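Local coordinates for uncharacterized protein (Streptomyces malaysiense, PDB 6ZYL), which catalyses the beta-hydroxylation of thioholgamide as the non-heme monooxygenase ThoJ, and is probably an iron- and 2-oxoglutarate-dependent member of the phytanoyl-CoA dioxygenase family, at residues F37-N42 against V200-D205; F76-L81 against S281-R286. All coordinates share one frame; numbering follows the deposited sequence.

Contact 1: F37-N42 against V200-D205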
loop_
_atom_site.group_PDB
_atom_site.type_symbol
_atom_site.label_atom_id
_atom_site.label_comp_id
_atom_site.label_asym_id
_atom_site.label_seq_id
_atom_site.Cartn_x
_atom_site.Cartn_y
_atom_site.Cartn_z
ATOM N N PHE A 37 -5.949 -6.806 -11.042
ATOM C CA PHE A 37 -5.492 -5.431 -10.921
ATOM C C PHE A 37 -6.339 -4.588 -11.859
ATOM O O PHE A 37 -7.078 -5.109 -12.697
ATOM C CB PHE A 37 -3.998 -5.299 -11.249
ATOM C CG PHE A 37 -3.636 -5.751 -12.638
ATOM C CD1 PHE A 37 -3.966 -4.982 -13.743
ATOM C CD2 PHE A 37 -2.960 -6.942 -12.836
ATOM C CE1 PHE A 37 -3.635 -5.396 -15.018
ATOM C CE2 PHE A 37 -2.622 -7.359 -14.110
ATOM C CZ PHE A 37 -2.962 -6.585 -15.201
ATOM N N VAL A 38 -6.213 -3.273 -11.721
ATOM C CA VAL A 38 -6.882 -2.342 -12.621
ATOM C C VAL A 38 -6.126 -1.017 -12.557
ATOM O O VAL A 38 -5.907 -0.467 -11.472
ATOM C CB VAL A 38 -8.375 -2.200 -12.263
ATOM C CG1 VAL A 38 -8.567 -1.416 -10.980
ATOM C CG2 VAL A 38 -9.136 -1.573 -13.428
ATOM N N PHE A 39 -5.679 -0.522 -13.709
ATOM C CA PHE A 39 -4.905 0.711 -13.774
ATOM C C PHE A 39 -4.881 1.192 -15.218
ATOM O O PHE A 39 -5.042 0.390 -16.145
ATOM C CB PHE A 39 -3.471 0.505 -13.253
ATOM C CG PHE A 39 -2.575 -0.243 -14.204
ATOM C CD1 PHE A 39 -1.879 0.427 -15.198
ATOM C CD2 PHE A 39 -2.421 -1.617 -14.096
ATOM C CE1 PHE A 39 -1.056 -0.258 -16.073
ATOM C CE2 PHE A 39 -1.598 -2.307 -14.968
ATOM C CZ PHE A 39 -0.914 -1.625 -15.956
ATOM N N PRO A 40 -4.696 2.502 -15.442
ATOM C CA PRO A 40 -4.654 3.529 -14.390
ATOM C C PRO A 40 -6.060 3.880 -13.916
ATOM O O PRO A 40 -6.997 3.743 -14.693
ATOM C CB PRO A 40 -3.996 4.721 -15.089
ATOM C CG PRO A 40 -4.436 4.577 -16.523
ATOM C CD PRO A 40 -4.476 3.076 -16.785
ATOM N N VAL A 41 -6.222 4.283 -12.658
ATOM C CA VAL A 41 -7.436 4.962 -12.220
ATOM C C VAL A 41 -7.018 6.349 -11.743
ATOM O O VAL A 41 -5.990 6.505 -11.072
ATOM C CB VAL A 41 -8.195 4.199 -11.109
ATOM C CG1 VAL A 41 -8.309 2.714 -11.455
ATOM C CG2 VAL A 41 -7.538 4.395 -9.765
ATOM N N ASN A 42 -7.788 7.360 -12.129
ATOM C CA ASN A 42 -7.415 8.730 -11.812
ATOM C C ASN A 42 -7.607 9.001 -10.327
ATOM O O ASN A 42 -8.568 8.532 -9.709
ATOM C CB ASN A 42 -8.234 9.706 -12.654
ATOM C CG ASN A 42 -7.780 9.741 -14.104
ATOM O OD1 ASN A 42 -6.639 9.397 -14.421
ATOM N ND2 ASN A 42 -8.672 10.157 -14.993
ATOM N N VAL A 200 2.873 -7.432 -16.989
ATOM C CA VAL A 200 2.354 -6.119 -17.357
ATOM C C VAL A 200 3.072 -5.066 -16.524
ATOM O O VAL A 200 2.942 -5.044 -15.294
ATOM C CB VAL A 200 0.833 -6.030 -17.148
ATOM C CG1 VAL A 200 0.299 -4.708 -17.680
ATOM C CG2 VAL A 200 0.131 -7.208 -17.809
ATOM N N ASP A 201 3.818 -4.192 -17.198
ATOM C CA ASP A 201 4.448 -3.059 -16.534
ATOM C C ASP A 201 3.386 -2.074 -16.059
ATOM O O ASP A 201 2.489 -1.700 -16.820
ATOM C CB ASP A 201 5.415 -2.357 -17.488
ATOM C CG ASP A 201 6.808 -2.956 -17.467
ATOM O OD1 ASP A 201 7.121 -3.736 -16.545
ATOM O OD2 ASP A 201 7.598 -2.634 -18.378
ATOM N N VAL A 202 3.492 -1.637 -14.807
ATOM C CA VAL A 202 2.541 -0.689 -14.233
ATOM C C VAL A 202 3.060 0.712 -14.542
ATOM O O VAL A 202 3.890 1.258 -13.813
ATOM C CB VAL A 202 2.351 -0.912 -12.732
ATOM C CG1 VAL A 202 1.267 0.011 -12.195
ATOM C CG2 VAL A 202 2.004 -2.368 -12.459
ATOM N N LEU A 203 2.558 1.297 -15.625
ATOM C CA LEU A 203 3.026 2.582 -16.131
ATOM C C LEU A 203 1.966 3.638 -15.858
ATOM O O LEU A 203 0.840 3.538 -16.359
ATOM C CB LEU A 203 3.333 2.492 -17.624
ATOM C CG LEU A 203 4.297 1.362 -17.994
ATOM C CD1 LEU A 203 4.422 1.218 -19.502
ATOM C CD2 LEU A 203 5.663 1.598 -17.357
ATOM N N LEU A 204 2.334 4.651 -15.080
ATOM C CA LEU A 204 1.379 5.628 -14.587
ATOM C C LEU A 204 1.924 7.037 -14.736
ATOM O O LEU A 204 3.115 7.276 -14.523
ATOM C CB LEU A 204 1.056 5.375 -13.108
ATOM C CG LEU A 204 0.540 3.994 -12.705
ATOM C CD1 LEU A 204 0.547 3.845 -11.190
ATOM C CD2 LEU A 204 -0.853 3.780 -13.263
ATOM N N ASP A 205 1.043 7.967 -15.099
ATOM C CA ASP A 205 1.334 9.378 -14.900
ATOM C C ASP A 205 1.357 9.681 -13.406
ATOM O O ASP A 205 0.603 9.094 -12.624
ATOM C CB ASP A 205 0.283 10.253 -15.581
ATOM C CG ASP A 205 0.346 10.179 -17.094
ATOM O OD1 ASP A 205 1.331 9.629 -17.632
ATOM O OD2 ASP A 205 -0.596 10.675 -17.745
#

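Contact 2: F76-L81 against S281-R286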
loop_
_atom_site.group_PDB
_atom_site.type_symbol
_atom_site.label_atom_id
_atom_site.label_comp_id
_atom_site.label_asym_id
_atom_site.label_seq_id
_atom_site.Cartn_x
_atom_site.Cartn_y
_atom_site.Cartn_z
ATOM N N PHE A 76 6.444 2.893 6.822
ATOM C CA PHE A 76 5.417 1.885 7.054
ATOM C C PHE A 76 5.192 1.748 8.559
ATOM O O PHE A 76 6.080 2.098 9.336
ATOM C CB PHE A 76 5.840 0.536 6.477
ATOM C CG PHE A 76 6.860 -0.174 7.318
ATOM C CD1 PHE A 76 8.199 0.159 7.219
ATOM C CD2 PHE A 76 6.482 -1.157 8.219
ATOM C CE1 PHE A 76 9.146 -0.479 7.990
ATOM C CE2 PHE A 76 7.427 -1.800 8.999
ATOM C CZ PHE A 76 8.762 -1.459 8.883
ATOM N N PRO A 77 4.037 1.245 9.019
ATOM C CA PRO A 77 2.849 0.891 8.241
ATOM C C PRO A 77 1.670 1.822 8.483
ATOM O O PRO A 77 0.546 1.502 8.081
ATOM C CB PRO A 77 2.528 -0.516 8.745
ATOM C CG PRO A 77 2.923 -0.449 10.232
ATOM C CD PRO A 77 3.983 0.659 10.373
ATOM N N LYS A 78 1.917 2.954 9.136
ATOM C CA LYS A 78 0.842 3.843 9.566
ATOM C C LYS A 78 1.211 5.303 9.319
ATOM O O LYS A 78 1.012 6.173 10.169
ATOM C CB LYS A 78 0.521 3.618 11.044
ATOM C CG LYS A 78 0.166 2.187 11.411
ATOM C CD LYS A 78 -1.262 1.847 11.008
ATOM C CE LYS A 78 -1.605 0.409 11.369
ATOM N NZ LYS A 78 -3.063 0.127 11.247
ATOM N N ILE A 79 1.747 5.593 8.134
ATOM C CA ILE A 79 2.119 6.969 7.817
ATOM C C ILE A 79 0.915 7.890 7.968
ATOM O O ILE A 79 1.027 9.010 8.479
ATOM C CB ILE A 79 2.711 7.056 6.399
ATOM C CG1 ILE A 79 3.841 6.044 6.212
ATOM C CG2 ILE A 79 3.221 8.468 6.120
ATOM C CD1 ILE A 79 4.312 5.913 4.769
ATOM N N HIS A 80 -0.259 7.422 7.541
ATOM C CA HIS A 80 -1.461 8.243 7.533
ATOM C C HIS A 80 -1.928 8.648 8.924
ATOM O O HIS A 80 -2.808 9.507 9.032
ATOM C CB HIS A 80 -2.588 7.491 6.820
ATOM C CG HIS A 80 -2.884 6.144 7.409
ATOM N ND1 HIS A 80 -2.015 5.079 7.305
ATOM C CD2 HIS A 80 -3.953 5.689 8.104
ATOM C CE1 HIS A 80 -2.533 4.028 7.913
ATOM N NE2 HIS A 80 -3.710 4.370 8.405
ATOM N N LEU A 81 -1.382 8.055 9.982
ATOM C CA LEU A 81 -1.785 8.418 11.333
ATOM C C LEU A 81 -0.983 9.586 11.899
ATOM O O LEU A 81 -1.391 10.148 12.924
ATOM C CB LEU A 81 -1.653 7.212 12.269
ATOM C CG LEU A 81 -2.534 5.996 11.971
ATOM C CD1 LEU A 81 -2.425 4.971 13.106
ATOM C CD2 LEU A 81 -3.987 6.384 11.751
ATOM N N SER A 281 1.158 3.268 19.493
ATOM C CA SER A 281 0.285 2.163 19.875
ATOM C C SER A 281 -0.107 1.328 18.662
ATOM O O SER A 281 -0.069 0.092 18.704
ATOM C CB SER A 281 -0.959 2.711 20.581
ATOM O OG SER A 281 -1.780 1.660 21.058
ATOM N N ALA A 282 -0.484 1.987 17.565
ATOM C CA ALA A 282 -0.961 1.255 16.397
ATOM C C ALA A 282 0.167 0.487 15.719
ATOM O O ALA A 282 -0.032 -0.646 15.266
ATOM C CB ALA A 282 -1.622 2.218 15.410
ATOM N N VAL A 283 1.357 1.085 15.633
ATOM C CA VAL A 283 2.474 0.399 14.990
ATOM C C VAL A 283 2.942 -0.768 15.848
ATOM O O VAL A 283 3.212 -1.862 15.336
ATOM C CB VAL A 283 3.620 1.386 14.703
ATOM C CG1 VAL A 283 4.827 0.648 14.136
ATOM C CG2 VAL A 283 3.157 2.473 13.746
ATOM N N THR A 284 3.054 -0.558 17.162
ATOM C CA THR A 284 3.405 -1.654 18.057
ATOM C C THR A 284 2.439 -2.820 17.885
ATOM O O THR A 284 2.851 -3.980 17.783
ATOM C CB THR A 284 3.404 -1.173 19.510
ATOM O OG1 THR A 284 4.406 -0.165 19.693
ATOM C CG2 THR A 284 3.674 -2.335 20.457
ATOM N N ARG A 285 1.139 -2.518 17.849
ATOM C CA ARG A 285 0.127 -3.551 17.648
ATOM C C ARG A 285 0.353 -4.288 16.335
ATOM O O ARG A 285 0.308 -5.523 16.285
ATOM C CB ARG A 285 -1.258 -2.906 17.681
ATOM C CG ARG A 285 -2.430 -3.834 17.444
ATOM C CD ARG A 285 -3.741 -3.032 17.455
ATOM N NE ARG A 285 -3.927 -2.326 18.721
ATOM C CZ ARG A 285 -3.983 -1.003 18.852
ATOM N NH1 ARG A 285 -3.883 -0.213 17.791
ATOM N NH2 ARG A 285 -4.145 -0.469 20.054
ATOM N N ARG A 286 0.603 -3.544 15.257
ATOM C CA ARG A 286 0.754 -4.179 13.952
ATOM C C ARG A 286 2.022 -5.020 13.887
ATOM O O ARG A 286 1.997 -6.150 13.388
ATOM C CB ARG A 286 0.765 -3.120 12.850
ATOM C CG ARG A 286 1.035 -3.680 11.460
ATOM C CD ARG A 286 -0.014 -4.710 11.055
ATOM N NE ARG A 286 -1.369 -4.180 11.183
ATOM C CZ ARG A 286 -1.915 -3.308 10.343
ATOM N NH1 ARG A 286 -1.224 -2.868 9.299
ATOM N NH2 ARG A 286 -3.155 -2.877 10.543
HETATM O O HOH W 1 -2.358 -1.561 13.871
#

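Contact 1: F37-N42 against V200-D205
Phe39 and Val200 meet because of how each side chain leaves its backbone. In Phe39, CG sits between the backbone N and the carbonyl carbon (chi1 75°), which sends the ring across to residues 200-204; in Val200, CG1 is anti to the backbone N (chi1 -174°) while CG2 lies beside that nitrogen, anti to the carbonyl carbon, and the two methyls go to two different rings. Val200 CG1 meets the Phe39 ring at its edge, in plane, 3.7 Å from CZ. Its other methyl, CG2, lies 4.1 Å from Phe37 CZ, and the Phe37 ring is in turn stacked with Tyr162.

Val202 lies over one face of the Phe39 ring. Its CG1 stands 4.3 Å from the Phe39 ring centroid and only 7° off the normal, a well-centred CH-pi contact. Leu204 extends the apolar row: its CD2 approaches Phe39 CD1 obliquely at 4.0 Å and reaches Pro40 CB at 3.8 Å, with Pro40 joined to Phe39 by a cis peptide bond. One aromatic ring thus gathers methyls from three residues.

The two backbones bond to other neighbours: Val38 and Val41 pair with Val211 and Cys209, Val200 and Val202 with Tyr162 and Met160. Strands 37-41 and 200-201 are the outermost strands of two different sheets, and residues 202-205 continue beyond the second. Side chains make the contact, the Phe39 ring also resting obliquely against the backbone of residues 201-203, consistent with the margin of the two-sheet, double-stranded beta-helix (jelly-roll) fold of the phytanoyl-CoA dioxygenase family.

Contact 2: F76-L81 against S281-R286
Pro77, Lys78 and Leu81 of a loop pack on Ala282, Val283 and Arg286 of the long C-terminal helix 273-295, a loop-on-helix contact beside the larger sheet of the jelly-roll core. Its apolar part is compact. Pro77 CD lies 3.9 Å from Val283 CG1, and the other methyl, Val283 CG2, is 3.8 Å from Lys78 CG. Farther along, Leu81 CD1 meets Ala282 CB at 3.7 Å, while Pro77 and the start of the Arg286 chain run antiparallel alongside each other, CG against CG.

In the polar part, the Lys78 chain, bent at its chi2 (-78°), lies roughly perpendicular to the Arg286 chain and carries its CE over one face of the Arg286 guanidinium, 3.5 Å above the plane and toward the rim. Lys78 NZ then comes within 3.1 Å of Arg286 NH2, two donors that do not bond to one another. The cations lie side by side because each is turned to acceptors in the next shell: Glu264 forms a salt bridge with Lys78, Asp248 forms one with Arg286, and both cations donate to the carbonyl O of Trp110, which also makes a cation-pi contact with Arg286. The two carboxylates, one for each cation, probably balance the charge.

With an alanine in place of Arg286, Asp248 would probably lose its salt-bridge mate, the Trp110 carbonyl a donor and its ring a cation, and the Lys78 chain the flat group it crosses, leaving a gap beside Pro77.

A water completes the junction, accepting a weak bond from Lys78 NZ (3.2 Å) and donating to Ala282 O (2.9 Å), the same carbonyl oxygen that receives the helical bond from Arg286 N at 3.0 Å.

Overall arrangement
The two contacts lie on opposite sides of the chain's centre, with their own centres about 27 Å apart, and they do not touch. Contact 1 is partly buried and joins the edges of two sheets; contact 2 is fully buried and joins a loop to the C-terminal helix. Strand 37-41, at one end of the seven-stranded sheet, belongs to contact 1, and strand 107-117, farther across that sheet, backs contact 2, so one sheet serves both. Their chemistry differs accordingly: contact 1 is apolar, with no polar bond between its segments, whereas the buried cations of contact 2 are met by acids and a backbone carbonyl, with a water weakly bound to the lysine.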